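Local structure of type-iv like competence pilin ttha1218 (5G25) at residues Asn18-Leu23 against Leu82-Tyr87; Cys52-Ala55 against Gly59-Cys62. The protein is a type IV-like pilin that probably belongs to the natural-competence machinery and takes part in DNA uptake. All blocks are in the same frame, centred on the assembly; numbering follows the deposited sequence.

Interaction 1: Asn18-Leu23 against Leu82-Tyr87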
loop_
_atom_site.group_PDB
_atom_site.type_symbol
_atom_site.label_atom_id
_atom_site.label_comp_id
_atom_site.label_asym_id
_atom_site.label_seq_id
_atom_site.Cartn_x
_atom_site.Cartn_y
_atom_site.Cartn_z
ATOM N N ASN A 18 -2.643 -6.617 9.184
ATOM C CA ASN A 18 -2.238 -7.910 8.639
ATOM C C ASN A 18 -2.148 -7.882 7.140
ATOM O O ASN A 18 -1.238 -8.415 6.548
ATOM C CB ASN A 18 -3.227 -9.002 9.038
ATOM C CG ASN A 18 -3.045 -9.442 10.474
ATOM O OD1 ASN A 18 -1.935 -9.438 11.007
ATOM N ND2 ASN A 18 -4.139 -9.813 11.114
ATOM N N PHE A 19 -3.125 -7.254 6.521
ATOM C CA PHE A 19 -3.144 -7.176 5.088
ATOM C C PHE A 19 -2.025 -6.299 4.601
ATOM O O PHE A 19 -1.382 -6.600 3.597
ATOM C CB PHE A 19 -4.484 -6.645 4.581
ATOM C CG PHE A 19 -4.620 -6.750 3.110
ATOM C CD1 PHE A 19 -4.794 -7.995 2.512
ATOM C CD2 PHE A 19 -4.504 -5.640 2.318
ATOM C CE1 PHE A 19 -4.878 -8.099 1.140
ATOM C CE2 PHE A 19 -4.592 -5.737 0.943
ATOM C CZ PHE A 19 -4.784 -6.961 0.354
ATOM N N MET A 20 -1.782 -5.203 5.307
ATOM C CA MET A 20 -0.683 -4.325 4.941
ATOM C C MET A 20 0.672 -5.038 5.020
ATOM O O MET A 20 1.555 -4.822 4.176
ATOM C CB MET A 20 -0.670 -3.098 5.832
ATOM C CG MET A 20 0.311 -2.043 5.357
ATOM S SD MET A 20 -0.111 -1.306 3.751
ATOM C CE MET A 20 -1.404 -0.148 4.186
ATOM N N GLU A 21 0.830 -5.884 6.026
ATOM C CA GLU A 21 2.073 -6.641 6.201
ATOM C C GLU A 21 2.167 -7.635 5.060
ATOM O O GLU A 21 3.225 -7.860 4.509
ATOM C CB GLU A 21 2.066 -7.341 7.560
ATOM C CG GLU A 21 3.251 -8.256 7.862
ATOM C CD GLU A 21 4.570 -7.505 8.005
ATOM O OE1 GLU A 21 4.572 -6.338 8.489
ATOM O OE2 GLU A 21 5.612 -8.092 7.627
ATOM N N ARG A 22 1.035 -8.209 4.674
ATOM C CA ARG A 22 1.025 -9.101 3.525
ATOM C C ARG A 22 1.499 -8.407 2.239
ATOM O O ARG A 22 2.204 -9.008 1.417
ATOM C CB ARG A 22 -0.373 -9.671 3.342
ATOM C CG ARG A 22 -0.518 -10.510 2.087
ATOM C CD ARG A 22 0.370 -11.732 2.129
ATOM N NE ARG A 22 0.180 -12.554 0.936
ATOM C CZ ARG A 22 0.672 -12.270 -0.267
ATOM N NH1 ARG A 22 1.417 -11.196 -0.442
ATOM N NH2 ARG A 22 0.416 -13.069 -1.313
ATOM N N LEU A 23 1.118 -7.146 2.054
ATOM C CA LEU A 23 1.597 -6.372 0.893
ATOM C C LEU A 23 3.070 -6.042 0.989
ATOM O O LEU A 23 3.790 -6.057 -0.018
ATOM C CB LEU A 23 0.824 -5.072 0.721
ATOM C CG LEU A 23 -0.663 -5.213 0.396
ATOM C CD1 LEU A 23 -1.336 -3.852 0.439
ATOM C CD2 LEU A 23 -0.837 -5.861 -0.971
ATOM N N LEU A 82 -5.272 3.547 7.008
ATOM C CA LEU A 82 -3.905 3.121 7.256
ATOM C C LEU A 82 -3.035 3.358 6.033
ATOM O O LEU A 82 -3.239 2.766 4.984
ATOM C CB LEU A 82 -3.850 1.634 7.653
ATOM C CG LEU A 82 -2.438 0.994 7.728
ATOM C CD1 LEU A 82 -1.441 1.739 8.607
ATOM C CD2 LEU A 82 -2.534 -0.415 8.228
ATOM N N GLU A 83 -2.044 4.222 6.182
ATOM C CA GLU A 83 -1.154 4.520 5.077
ATOM C C GLU A 83 0.280 4.147 5.430
ATOM O O GLU A 83 0.730 4.350 6.560
ATOM C CB GLU A 83 -1.262 5.995 4.729
ATOM C CG GLU A 83 -0.235 6.459 3.718
ATOM C CD GLU A 83 -0.412 7.916 3.328
ATOM O OE1 GLU A 83 -1.548 8.442 3.435
ATOM O OE2 GLU A 83 0.588 8.532 2.897
ATOM N N THR A 84 0.983 3.564 4.470
ATOM C CA THR A 84 2.389 3.283 4.636
ATOM C C THR A 84 3.097 3.374 3.284
ATOM O O THR A 84 2.484 3.731 2.272
ATOM C CB THR A 84 2.615 1.915 5.326
ATOM O OG1 THR A 84 3.918 1.877 5.913
ATOM C CG2 THR A 84 2.468 0.767 4.356
ATOM N N VAL A 85 4.400 3.099 3.288
ATOM C CA VAL A 85 5.200 3.076 2.069
ATOM C C VAL A 85 5.833 1.709 2.008
ATOM O O VAL A 85 6.388 1.223 3.002
ATOM C CB VAL A 85 6.278 4.179 2.057
ATOM C CG1 VAL A 85 7.194 4.050 0.840
ATOM C CG2 VAL A 85 5.611 5.557 2.067
ATOM N N VAL A 86 5.682 1.062 0.860
ATOM C CA VAL A 86 6.319 -0.196 0.627
ATOM C C VAL A 86 7.417 0.061 -0.385
ATOM O O VAL A 86 7.150 0.580 -1.448
ATOM C CB VAL A 86 5.330 -1.245 0.123
ATOM C CG1 VAL A 86 6.044 -2.552 -0.168
ATOM C CG2 VAL A 86 4.254 -1.448 1.167
ATOM N N TYR A 87 8.652 -0.283 -0.028
ATOM C CA TYR A 87 9.787 -0.061 -0.916
ATOM C C TYR A 87 9.946 -1.273 -1.778
ATOM O O TYR A 87 9.677 -2.388 -1.356
ATOM C CB TYR A 87 11.078 0.231 -0.129
ATOM C CG TYR A 87 11.027 1.551 0.607
ATOM C CD1 TYR A 87 10.483 1.635 1.883
ATOM C CD2 TYR A 87 11.499 2.723 0.009
ATOM C CE1 TYR A 87 10.405 2.847 2.550
ATOM C CE2 TYR A 87 11.440 3.942 0.676
ATOM C CZ TYR A 87 10.878 4.004 1.937
ATOM O OH TYR A 87 10.799 5.219 2.596
#
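Met20 of helix 11-24 meets Leu82 and Thr84 of strand 80-87 where the helix packs on the antiparallel sheet, the helix-on-sheet arrangement of the soluble part of type IV pilins and pseudopilins; this chain is that C-terminal piece of the pilin, without the sequence before it. The two short segments run nearly parallel, their axes 19° apart and 9.8 Å from each other at closest approach. Met20 carries the buried contact. With CG anti to the backbone N (chi1 -171°) and two bends beyond it, its chain folds against the strand. Met20 CE meets the Leu82 side chain tip to tip, 3.9 Å from Leu82 CG. The same Met20 CE packs 3.5 Å from the backbone oxygen Leu82 O. One step back, Met20 SD and CG pass alongside the Thr84 methyl group, the two chains running opposite ways, with Met20 SD 3.4 Å from Thr84 CG2. Thr84 OG1 is hydrogen-bonded to Arg24 at the end of the same helix. On the sheet side Met20 also touches Val73 and Leu75 of strand 70-77, which pairs with strand 80-87. Cut back to an alanine here, the helix would probably leave a gap opposite Leu82 CG and the Thr84 methyl group. Farther along, contact is slighter: Val86 CG1 comes within 4.2 Å of the backbone oxygen Leu23 O.

Interaction 2: Cys52-Ala55 against Gly59-Cys62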
loop_
_atom_site.group_PDB
_atom_site.type_symbol
_atom_site.label_atom_id
_atom_site.label_comp_id
_atom_site.label_asym_id
_atom_site.label_seq_id
_atom_site.Cartn_x
_atom_site.Cartn_y
_atom_site.Cartn_z
ATOM N N CYS A 52 5.553 5.477 -6.564
ATOM C CA CYS A 52 6.403 6.588 -6.117
ATOM C C CYS A 52 7.823 6.430 -6.627
ATOM O O CYS A 52 8.333 5.307 -6.752
ATOM C CB CYS A 52 6.481 6.677 -4.599
ATOM S SG CYS A 52 4.910 6.839 -3.738
ATOM N N ASN A 53 8.457 7.560 -6.926
ATOM C CA ASN A 53 9.885 7.555 -7.137
ATOM C C ASN A 53 10.590 7.701 -5.801
ATOM O O ASN A 53 10.015 8.178 -4.809
ATOM C CB ASN A 53 10.317 8.699 -8.047
ATOM C CG ASN A 53 11.548 8.356 -8.867
ATOM O OD1 ASN A 53 12.262 7.370 -8.611
ATOM N ND2 ASN A 53 11.794 9.162 -9.881
ATOM N N VAL A 54 11.852 7.299 -5.793
ATOM C CA VAL A 54 12.715 7.466 -4.614
ATOM C C VAL A 54 14.006 8.126 -5.035
ATOM O O VAL A 54 14.740 7.557 -5.831
ATOM C CB VAL A 54 13.040 6.100 -3.977
ATOM C CG1 VAL A 54 14.123 6.242 -2.914
ATOM C CG2 VAL A 54 11.774 5.491 -3.385
ATOM N N ALA A 55 14.289 9.319 -4.519
ATOM C CA ALA A 55 15.523 10.021 -4.920
ATOM C C ALA A 55 16.769 9.309 -4.380
ATOM O O ALA A 55 16.675 8.443 -3.511
ATOM C CB ALA A 55 15.505 11.475 -4.469
ATOM N N GLY A 59 14.405 10.583 -0.766
ATOM C CA GLY A 59 13.181 11.398 -0.825
ATOM C C GLY A 59 12.154 10.769 -1.761
ATOM O O GLY A 59 12.518 10.227 -2.813
ATOM N N LEU A 60 10.884 10.866 -1.377
ATOM C CA LEU A 60 9.770 10.236 -2.091
ATOM C C LEU A 60 8.952 11.215 -2.939
ATOM O O LEU A 60 8.552 12.281 -2.467
ATOM C CB LEU A 60 8.825 9.572 -1.085
ATOM C CG LEU A 60 9.373 8.340 -0.368
ATOM C CD1 LEU A 60 8.570 8.050 0.895
ATOM C CD2 LEU A 60 9.359 7.151 -1.312
ATOM N N ALA A 61 8.688 10.833 -4.183
ATOM C CA ALA A 61 7.815 11.609 -5.055
ATOM C C ALA A 61 6.606 10.741 -5.432
ATOM O O ALA A 61 6.749 9.760 -6.159
ATOM C CB ALA A 61 8.578 12.046 -6.299
ATOM N N CYS A 62 5.432 11.072 -4.894
ATOM C CA CYS A 62 4.201 10.314 -5.172
ATOM C C CYS A 62 3.115 11.247 -5.737
ATOM O O CYS A 62 2.764 12.237 -5.090
ATOM C CB CYS A 62 3.691 9.628 -3.895
ATOM S SG CYS A 62 4.962 8.719 -2.947
#
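Cys52 and Cys62 close one end of a short antiparallel beta hairpin, strand 43-54 turning back into strand 60-61, with a disulfide joining Cys52 SG to Cys62 SG at 2.0 Å. This is the tight end: both sulfurs stand anti to their own carbonyl carbons, and the bridge twists to a chi3 of 111°. Next to it, Asn53 and Ala61 form a hydrogen-bonded pair. Asn53 N donates to Ala61 O at 2.9 Å, and Ala61 N returns a straighter bond to Asn53 O. Val54 and Leu60 make the neighbouring non-hydrogen-bonded pair; the two side chains extend together from the same face of the hairpin, with Val54 CG2 3.6 Å from Leu60 CD2. On the other face the CB atoms of Asn53 and Ala61 are 4.2 Å apart, and the Asn53 amide leads away from strand 60-61, its OD1 accepting a bond from Val54 N of its own strand. Side-chain packing is thin toward the turn, where Ala55 lies near solvent, yet the backbone still pairs, Ala55 N donating to Gly59 O in a nearly straight bond (172°). Leu60 also packs on Val85 and Tyr87 of strand 80-87, and Val54 on Ala70, but within the hairpin itself the covalent bridge and the main-chain bonds probably do most to hold the two strands in register.

In the fold
Both interactions reach the same antiparallel sheet, and their centres lie about 17 Å apart. Interaction 1 joins segments far apart in sequence near the middle of the chain, its centre about 5 Å from that of the chain; interaction 2 links near neighbours in sequence at the surface, about 14 Å out. The whole hairpin falls within the sequence that separates helix 11-24 from strand 80-87. Strand 80-87 connects the two contacts directly: Leu60 CD1 packs 4.0 Å from Val85 CG2 and 4.0 Å from Tyr87 OH. Thus the side chains of Leu82, Thr84 and Val86 serve the helix, whereas the side chains of Val85 and Tyr87 meet the disulfide-bridged hairpin.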